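Local atomic coordinates of Exo-poly-alpha-D-galacturonosidase (Thermotoga maritima, PDB entry 3JUR), a protein that probably hydrolyses polygalacturonan as an exo-acting pectinase of glycoside hydrolase family 28, built on a right-handed parallel beta-helix and assembled as a tetramer. Residues Glu4-Lys9 with Met338-Phe343; Arg324-Lys329 with Arg374-Lys379. All blocks are in the same frame, centred on the assembly; numbering follows the deposited sequence.

Contact 1 of 2, residues Glu4-Lys9 with Met338-Phe343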
ATOM      1  N   GLU D   4       4.111  23.944  16.349  1.00 37.53           N
ATOM      2  CA  GLU D   4       3.464  25.226  16.079  1.00 36.94           C
ATOM      3  C   GLU D   4       3.154  25.381  14.581  1.00 36.22           C
ATOM      4  O   GLU D   4       4.067  25.458  13.757  1.00 36.18           O
ATOM      5  CB  GLU D   4       4.342  26.374  16.588  1.00 37.01           C
ATOM      6  CG  GLU D   4       3.742  27.770  16.425  1.00 37.91           C
ATOM      7  CD  GLU D   4       4.570  28.845  17.124  1.00 39.42           C
ATOM      8  OE1 GLU D   4       5.329  28.510  18.061  1.00 39.37           O
ATOM      9  OE2 GLU D   4       4.459  30.028  16.738  1.00 40.17           O
ATOM     10  N   GLU D   5       1.864  25.407  14.246  1.00 35.07           N
ATOM     11  CA  GLU D   5       1.415  25.519  12.851  1.00 34.46           C
ATOM     12  C   GLU D   5       0.986  26.938  12.492  1.00 33.23           C
ATOM     13  O   GLU D   5       0.229  27.576  13.229  1.00 33.14           O
ATOM     14  CB  GLU D   5       0.265  24.542  12.564  1.00 34.83           C
ATOM     15  CG  GLU D   5       0.611  23.058  12.727  1.00 36.88           C
ATOM     16  CD  GLU D   5       1.330  22.460  11.517  1.00 40.41           C
ATOM     17  OE1 GLU D   5       1.940  23.215  10.722  1.00 40.83           O
ATOM     18  OE2 GLU D   5       1.277  21.222  11.358  1.00 41.94           O
ATOM     19  N   LEU D   6       1.480  27.429  11.358  1.00 31.80           N
ATOM     20  CA  LEU D   6       1.103  28.752  10.856  1.00 30.34           C
ATOM     21  C   LEU D   6      -0.402  28.871  10.569  1.00 29.42           C
ATOM     22  O   LEU D   6      -1.001  29.922  10.809  1.00 28.88           O
ATOM     23  CB  LEU D   6       1.922  29.116   9.614  1.00 30.29           C
ATOM     24  CG  LEU D   6       1.737  30.525   9.029  1.00 30.63           C
ATOM     25  CD1 LEU D   6       2.204  31.618  10.003  1.00 29.82           C
ATOM     26  CD2 LEU D   6       2.456  30.635   7.687  1.00 31.10           C
ATOM     27  N   ALA D   7      -1.005  27.793  10.073  1.00 28.47           N
ATOM     28  CA  ALA D   7      -2.438  27.778   9.772  1.00 28.22           C
ATOM     29  C   ALA D   7      -3.278  28.128  10.996  1.00 27.72           C
ATOM     30  O   ALA D   7      -4.266  28.846  10.878  1.00 27.31           O
ATOM     31  CB  ALA D   7      -2.873  26.430   9.190  1.00 27.99           C
ATOM     32  N   LYS D   8      -2.879  27.614  12.160  1.00 27.35           N
ATOM     33  CA  LYS D   8      -3.539  27.936  13.424  1.00 27.43           C
ATOM     34  C   LYS D   8      -3.389  29.422  13.761  1.00 27.29           C
ATOM     35  O   LYS D   8      -4.372  30.072  14.127  1.00 27.38           O
ATOM     36  CB  LYS D   8      -3.012  27.059  14.564  1.00 27.45           C
ATOM     37  CG  LYS D   8      -3.691  27.301  15.916  1.00 28.62           C
ATOM     38  CD  LYS D   8      -2.993  26.543  17.021  1.00 30.47           C
ATOM     39  CE  LYS D   8      -3.276  27.141  18.402  1.00 32.03           C
ATOM     40  NZ  LYS D   8      -4.413  26.462  19.067  1.00 32.23           N
ATOM     41  N   LYS D   9      -2.177  29.957  13.606  1.00 27.00           N
ATOM     42  CA  LYS D   9      -1.909  31.380  13.873  1.00 27.21           C
ATOM     43  C   LYS D   9      -2.721  32.301  12.961  1.00 26.94           C
ATOM     44  O   LYS D   9      -3.189  33.351  13.396  1.00 27.45           O
ATOM     45  CB  LYS D   9      -0.412  31.711  13.751  1.00 27.43           C
ATOM     46  CG  LYS D   9       0.508  30.938  14.693  1.00 28.24           C
ATOM     47  CD  LYS D   9       0.501  31.517  16.098  1.00 30.00           C
ATOM     48  CE  LYS D   9       1.241  30.608  17.066  1.00 30.79           C
ATOM     49  NZ  LYS D   9       1.111  31.083  18.475  1.00 31.62           N
ATOM     50  N   MET D 338      -1.301  34.315  -5.633  1.00 23.04           N
ATOM     51  CA  MET D 338      -2.054  33.454  -4.730  1.00 23.13           C
ATOM     52  C   MET D 338      -1.007  32.771  -3.876  1.00 23.23           C
ATOM     53  O   MET D 338      -0.103  32.113  -4.403  1.00 23.29           O
ATOM     54  CB  MET D 338      -2.897  32.420  -5.500  1.00 23.27           C
ATOM     55  CG  MET D 338      -3.934  33.044  -6.430  1.00 23.63           C
ATOM     56  SD  MET D 338      -4.937  31.850  -7.330  1.00 24.23           S
ATOM     57  CE  MET D 338      -3.766  31.283  -8.551  1.00 21.95           C
ATOM     58  N   GLU D 339      -1.092  32.963  -2.562  1.00 23.24           N
ATOM     59  CA  GLU D 339      -0.075  32.429  -1.652  1.00 23.76           C
ATOM     60  C   GLU D 339      -0.570  32.290  -0.218  1.00 23.30           C
ATOM     61  O   GLU D 339      -1.479  33.007   0.199  1.00 22.96           O
ATOM     62  CB  GLU D 339       1.206  33.276  -1.688  1.00 24.30           C
ATOM     63  CG  GLU D 339       1.059  34.701  -1.207  1.00 26.27           C
ATOM     64  CD  GLU D 339       2.386  35.446  -1.197  1.00 29.68           C
ATOM     65  OE1 GLU D 339       3.267  35.117  -2.022  1.00 30.28           O
ATOM     66  OE2 GLU D 339       2.546  36.368  -0.368  1.00 31.11           O
ATOM     67  N   ASN D 340       0.052  31.377   0.526  1.00 22.53           N
ATOM     68  CA  ASN D 340      -0.358  31.065   1.888  1.00 22.71           C
ATOM     69  C   ASN D 340      -1.825  30.649   1.935  1.00 22.45           C
ATOM     70  O   ASN D 340      -2.652  31.284   2.609  1.00 22.58           O
ATOM     71  CB  ASN D 340      -0.070  32.236   2.842  1.00 22.72           C
ATOM     72  CG  ASN D 340       1.252  32.090   3.569  1.00 23.66           C
ATOM     73  OD1 ASN D 340       2.006  31.142   3.340  1.00 23.82           O
ATOM     74  ND2 ASN D 340       1.530  33.024   4.475  1.00 24.63           N
ATOM     75  N   ILE D 341      -2.140  29.603   1.173  1.00 21.94           N
ATOM     76  CA  ILE D 341      -3.474  29.026   1.138  1.00 21.64           C
ATOM     77  C   ILE D 341      -3.392  27.696   1.886  1.00 21.70           C
ATOM     78  O   ILE D 341      -2.556  26.839   1.558  1.00 21.13           O
ATOM     79  CB  ILE D 341      -3.983  28.801  -0.329  1.00 21.94           C
ATOM     80  CG1 ILE D 341      -3.731  30.034  -1.211  1.00 21.10           C
ATOM     81  CG2 ILE D 341      -5.480  28.399  -0.341  1.00 21.82           C
ATOM     82  CD1 ILE D 341      -4.464  31.328  -0.774  1.00 19.29           C
ATOM     83  N   PHE D 342      -4.245  27.540   2.896  1.00 21.34           N
ATOM     84  CA  PHE D 342      -4.197  26.390   3.787  1.00 21.81           C
ATOM     85  C   PHE D 342      -5.492  25.603   3.722  1.00 21.99           C
ATOM     86  O   PHE D 342      -6.553  26.117   4.059  1.00 22.26           O
ATOM     87  CB  PHE D 342      -3.921  26.840   5.231  1.00 21.97           C
ATOM     88  CG  PHE D 342      -2.588  27.493   5.412  1.00 23.04           C
ATOM     89  CD1 PHE D 342      -1.493  26.755   5.837  1.00 23.55           C
ATOM     90  CD2 PHE D 342      -2.423  28.846   5.139  1.00 24.16           C
ATOM     91  CE1 PHE D 342      -0.252  27.357   6.004  1.00 24.87           C
ATOM     92  CE2 PHE D 342      -1.178  29.457   5.291  1.00 25.16           C
ATOM     93  CZ  PHE D 342      -0.096  28.715   5.725  1.00 24.35           C
ATOM     94  N   PHE D 343      -5.382  24.349   3.295  1.00 22.03           N
ATOM     95  CA  PHE D 343      -6.522  23.468   3.068  1.00 21.89           C
ATOM     96  C   PHE D 343      -6.343  22.282   4.016  1.00 21.82           C
ATOM     97  O   PHE D 343      -5.681  21.301   3.672  1.00 21.93           O
ATOM     98  CB  PHE D 343      -6.534  23.023   1.594  1.00 21.62           C
ATOM     99  CG  PHE D 343      -7.837  22.443   1.128  1.00 21.97           C
ATOM    100  CD1 PHE D 343      -8.961  23.254   0.955  1.00 23.27           C
ATOM    101  CD2 PHE D 343      -7.939  21.085   0.833  1.00 20.97           C
ATOM    102  CE1 PHE D 343     -10.177  22.710   0.512  1.00 22.50           C
ATOM    103  CE2 PHE D 343      -9.136  20.536   0.394  1.00 21.81           C
ATOM    104  CZ  PHE D 343     -10.256  21.350   0.223  1.00 22.54           C
TER
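A chi1 of -175° carries the Leu6 branch away from its amide N to the far end of the Phe342 ring, itself turned beside its own amide N (chi1 -64°) and standing out from the beta-helix wall. Ala7 CB rests against the near part of the ring, 3.6 Å from Phe342 CD1, and Ala7 CA lies above the same ring, offset toward its rim. The Leu6 CD2 methyl comes obliquely to within 3.7 Å of Phe342 CZ, the two side chains crossing at about a right angle. The same methyl brushes Asn340 ND2 at 4.1 Å, an amide nitrogen that already has Asn311 OD1 as its hydrogen-bond acceptor. No hydrogen bond joins the segments; the contact is small and mostly apolar. An alanine in place of Phe342 would probably leave the Leu6 methyl and Ala7 CB without the ring they rest on, weakening the helix's hold on the wall. Glu5, at the N-cap position, adds a salt bridge to Lys379. Helix 6-16 thus lies on the outside of strand 337-349, where the Phe342 ring also stacks with Phe377 of the adjacent strand 372-379.

Contact 2 of 2, residues Arg324-Lys329 with Arg374-Lys379; sequences RALRLK and RSVFVK
Leu326 and Leu328 on one side and Val376 and Val378 on the other meet inside the beta-helix, in a wholly apolar contact between two walls of the coil. Leu326 points its branched end straight at the valines, tip to tip with both. A single methyl does the touching: Leu326 CD2 sits 3.9 Å from Val378 CG2 and 4.1 Å from Val376 CG1, bridging two residues on the same face of their strand. Leu328 behaves differently. Its side chain slides past that of Val376, the two running in opposite directions, and its CD2 methyl comes alongside Val376 CG2 at 3.7 Å, the closest approach across the two segments. Val376 is therefore shared, giving one methyl to each leucine. Its chi1 of -177° sets CG1 anti to the backbone N and CG2 anti to the carbonyl carbon, which splays the branches toward different partners. The backbones stay well apart, with Leu326 CA 9.2 Å from Val378 CA, and no hydrogen bond crosses; only side chains meet between these two segments.

Arg327 and Lys329, alternating with the leucines, project from the opposite face of the strand, and Arg324, from before the corner at Ala325-Leu326, joins them. The Arg327 guanidinium is sandwiched, with Lys329 CD over the centre of one face and Arg324 NH1 over the centre of the opposite one. Arg327 NH1 and Lys329 NZ form salt bridges to Asp261, Arg324 NE to Glu354. Arg327-Leu328-Lys329 matches the Arg-Ile-Lys motif of family 28, so this side probably lines the active-site cleft while Leu328 faces the interior. Around the apolar core, Leu299 and Ile301 of strand 299-301 touch Leu326 and Leu328 respectively, while Ile403 of strand 400-406 packs on Val376. The contact thus joins strand 327-329 to strand 372-379 across the interior.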
ATOM      1  N   ARG D 324     -14.240  19.511  -8.079  1.00 21.39           N
ATOM      2  CA  ARG D 324     -12.915  19.740  -7.512  1.00 21.57           C
ATOM      3  C   ARG D 324     -13.043  20.152  -6.056  1.00 21.52           C
ATOM      4  O   ARG D 324     -13.972  20.883  -5.682  1.00 22.03           O
ATOM      5  CB  ARG D 324     -12.172  20.851  -8.276  1.00 21.67           C
ATOM      6  CG  ARG D 324     -12.000  20.564  -9.755  1.00 22.30           C
ATOM      7  CD  ARG D 324     -11.499  21.744 -10.574  1.00 22.35           C
ATOM      8  NE  ARG D 324     -11.746  21.427 -11.982  1.00 22.23           N
ATOM      9  CZ  ARG D 324     -12.893  21.650 -12.615  1.00 21.70           C
ATOM     10  NH1 ARG D 324     -13.906  22.256 -11.986  1.00 20.81           N
ATOM     11  NH2 ARG D 324     -13.022  21.279 -13.880  1.00 18.82           N
ATOM     12  N   ALA D 325     -12.100  19.709  -5.237  1.00 21.28           N
ATOM     13  CA  ALA D 325     -12.105  20.085  -3.829  1.00 21.94           C
ATOM     14  C   ALA D 325     -11.413  21.431  -3.637  1.00 22.08           C
ATOM     15  O   ALA D 325     -11.985  22.354  -3.047  1.00 21.86           O
ATOM     16  CB  ALA D 325     -11.457  19.000  -2.971  1.00 21.73           C
ATOM     17  N   LEU D 326     -10.185  21.529  -4.149  1.00 22.07           N
ATOM     18  CA  LEU D 326      -9.376  22.739  -4.065  1.00 22.32           C
ATOM     19  C   LEU D 326      -8.943  23.112  -5.480  1.00 22.58           C
ATOM     20  O   LEU D 326      -8.386  22.285  -6.210  1.00 22.78           O
ATOM     21  CB  LEU D 326      -8.140  22.524  -3.174  1.00 21.85           C
ATOM     22  CG  LEU D 326      -7.101  23.662  -3.078  1.00 22.12           C
ATOM     23  CD1 LEU D 326      -7.680  24.946  -2.435  1.00 21.11           C
ATOM     24  CD2 LEU D 326      -5.852  23.227  -2.328  1.00 19.45           C
ATOM     25  N   ARG D 327      -9.187  24.363  -5.849  1.00 22.82           N
ATOM     26  CA  ARG D 327      -8.936  24.843  -7.199  1.00 23.05           C
ATOM     27  C   ARG D 327      -8.300  26.235  -7.170  1.00 22.66           C
ATOM     28  O   ARG D 327      -8.881  27.162  -6.621  1.00 22.25           O
ATOM     29  CB  ARG D 327     -10.268  24.878  -7.949  1.00 23.46           C
ATOM     30  CG  ARG D 327     -10.175  25.132  -9.443  1.00 25.77           C
ATOM     31  CD  ARG D 327     -11.576  25.288 -10.018  1.00 27.26           C
ATOM     32  NE  ARG D 327     -11.572  25.143 -11.472  1.00 29.47           N
ATOM     33  CZ  ARG D 327     -12.597  25.462 -12.253  1.00 29.80           C
ATOM     34  NH1 ARG D 327     -13.718  25.944 -11.726  1.00 29.33           N
ATOM     35  NH2 ARG D 327     -12.498  25.299 -13.565  1.00 31.20           N
ATOM     36  N   LEU D 328      -7.102  26.365  -7.743  1.00 22.63           N
ATOM     37  CA  LEU D 328      -6.481  27.673  -7.982  1.00 22.42           C
ATOM     38  C   LEU D 328      -6.391  27.940  -9.493  1.00 22.48           C
ATOM     39  O   LEU D 328      -5.854  27.119 -10.247  1.00 21.88           O
ATOM     40  CB  LEU D 328      -5.102  27.777  -7.308  1.00 22.25           C
ATOM     41  CG  LEU D 328      -5.026  27.978  -5.780  1.00 22.50           C
ATOM     42  CD1 LEU D 328      -5.549  26.779  -4.994  1.00 22.11           C
ATOM     43  CD2 LEU D 328      -3.611  28.294  -5.340  1.00 22.13           C
ATOM     44  N   LYS D 329      -6.952  29.075  -9.924  1.00 22.38           N
ATOM     45  CA  LYS D 329      -7.016  29.452 -11.343  1.00 22.27           C
ATOM     46  C   LYS D 329      -6.415  30.833 -11.563  1.00 21.89           C
ATOM     47  O   LYS D 329      -6.753  31.782 -10.853  1.00 21.78           O
ATOM     48  CB  LYS D 329      -8.465  29.548 -11.840  1.00 22.75           C
ATOM     49  CG  LYS D 329      -9.427  28.512 -11.343  1.00 24.24           C
ATOM     50  CD  LYS D 329     -10.799  28.699 -11.981  1.00 25.77           C
ATOM     51  CE  LYS D 329     -11.669  29.668 -11.183  1.00 26.13           C
ATOM     52  NZ  LYS D 329     -13.092  29.617 -11.641  1.00 24.93           N
ATOM     53  N   ARG D 374       2.411  30.316  -5.094  1.00 23.00           N
ATOM     54  CA  ARG D 374       3.292  29.598  -4.166  1.00 23.19           C
ATOM     55  C   ARG D 374       2.691  29.386  -2.778  1.00 22.73           C
ATOM     56  O   ARG D 374       1.684  30.012  -2.420  1.00 22.58           O
ATOM     57  CB  ARG D 374       4.663  30.280  -4.061  1.00 23.40           C
ATOM     58  CG  ARG D 374       4.644  31.774  -4.302  1.00 26.39           C
ATOM     59  CD  ARG D 374       4.777  32.622  -3.053  1.00 31.10           C
ATOM     60  NE  ARG D 374       6.172  32.954  -2.770  1.00 33.83           N
ATOM     61  CZ  ARG D 374       6.611  34.137  -2.345  1.00 35.19           C
ATOM     62  NH1 ARG D 374       5.777  35.151  -2.153  1.00 36.61           N
ATOM     63  NH2 ARG D 374       7.902  34.312  -2.118  1.00 34.56           N
ATOM     64  N   SER D 375       3.313  28.490  -2.013  1.00 22.13           N
ATOM     65  CA  SER D 375       2.962  28.242  -0.608  1.00 22.18           C
ATOM     66  C   SER D 375       1.507  27.834  -0.402  1.00 22.29           C
ATOM     67  O   SER D 375       0.723  28.543   0.243  1.00 22.09           O
ATOM     68  CB  SER D 375       3.333  29.453   0.254  1.00 22.05           C
ATOM     69  OG  SER D 375       4.711  29.719   0.094  1.00 22.58           O
ATOM     70  N   VAL D 376       1.153  26.693  -0.988  1.00 22.52           N
ATOM     71  CA  VAL D 376      -0.165  26.102  -0.821  1.00 22.58           C
ATOM     72  C   VAL D 376       0.032  24.817  -0.025  1.00 23.07           C
ATOM     73  O   VAL D 376       0.892  23.985  -0.360  1.00 22.39           O
ATOM     74  CB  VAL D 376      -0.858  25.815  -2.187  1.00 23.05           C
ATOM     75  CG1 VAL D 376      -2.279  25.258  -1.980  1.00 22.17           C
ATOM     76  CG2 VAL D 376      -0.909  27.082  -3.050  1.00 22.85           C
ATOM     77  N   PHE D 377      -0.749  24.677   1.044  1.00 23.21           N
ATOM     78  CA  PHE D 377      -0.571  23.595   2.001  1.00 23.27           C
ATOM     79  C   PHE D 377      -1.858  22.802   2.187  1.00 23.26           C
ATOM     80  O   PHE D 377      -2.905  23.350   2.563  1.00 22.96           O
ATOM     81  CB  PHE D 377      -0.045  24.146   3.341  1.00 23.84           C
ATOM     82  CG  PHE D 377       1.157  25.038   3.190  1.00 24.76           C
ATOM     83  CD1 PHE D 377       2.431  24.494   3.039  1.00 26.33           C
ATOM     84  CD2 PHE D 377       1.014  26.423   3.163  1.00 24.86           C
ATOM     85  CE1 PHE D 377       3.550  25.322   2.870  1.00 26.61           C
ATOM     86  CE2 PHE D 377       2.124  27.260   3.000  1.00 25.39           C
ATOM     87  CZ  PHE D 377       3.394  26.704   2.852  1.00 25.90           C
ATOM     88  N   VAL D 378      -1.771  21.512   1.873  1.00 23.24           N
ATOM     89  CA  VAL D 378      -2.866  20.587   2.057  1.00 22.58           C
ATOM     90  C   VAL D 378      -2.410  19.637   3.156  1.00 22.64           C
ATOM     91  O   VAL D 378      -1.359  18.991   3.055  1.00 22.47           O
ATOM     92  CB  VAL D 378      -3.209  19.806   0.760  1.00 22.83           C
ATOM     93  CG1 VAL D 378      -4.305  18.768   1.027  1.00 22.17           C
ATOM     94  CG2 VAL D 378      -3.656  20.747  -0.354  1.00 22.86           C
ATOM     95  N   LYS D 379      -3.182  19.564   4.228  1.00 22.49           N
ATOM     96  CA  LYS D 379      -2.816  18.681   5.320  1.00 22.39           C
ATOM     97  C   LYS D 379      -4.053  17.983   5.842  1.00 21.98           C
ATOM     98  O   LYS D 379      -5.105  18.615   6.030  1.00 22.30           O
ATOM     99  CB  LYS D 379      -2.097  19.466   6.424  1.00 22.80           C
ATOM    100  CG  LYS D 379      -2.109  18.805   7.789  1.00 24.29           C
ATOM    101  CD  LYS D 379      -0.762  18.315   8.205  1.00 29.24           C
ATOM    102  CE  LYS D 379       0.036  19.415   8.853  1.00 30.17           C
ATOM    103  NZ  LYS D 379       1.206  18.864   9.589  1.00 32.24           N
TER

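Overall arrangement
From the N terminus, residues 4-9 open contact 1, which closes only at 338-343, after 328 intervening residues and most of the beta-helix. Contact 2 starts within that long loop, at 324-329, and ends beyond it at 374-379, so the two closures cross rather than nest. Their centres lie 11 Å apart. Strands 337-349 and 372-379, which carry the later segments, are parallel neighbours; a salt bridge from Glu339 to Arg374 and a probable hydrogen bond from Phe343 N to Phe377 O link them directly. Contact 1 fastens the N-terminal helix to the outside of this wall, whereas contact 2 ties the wall through the interior to strand 327-329.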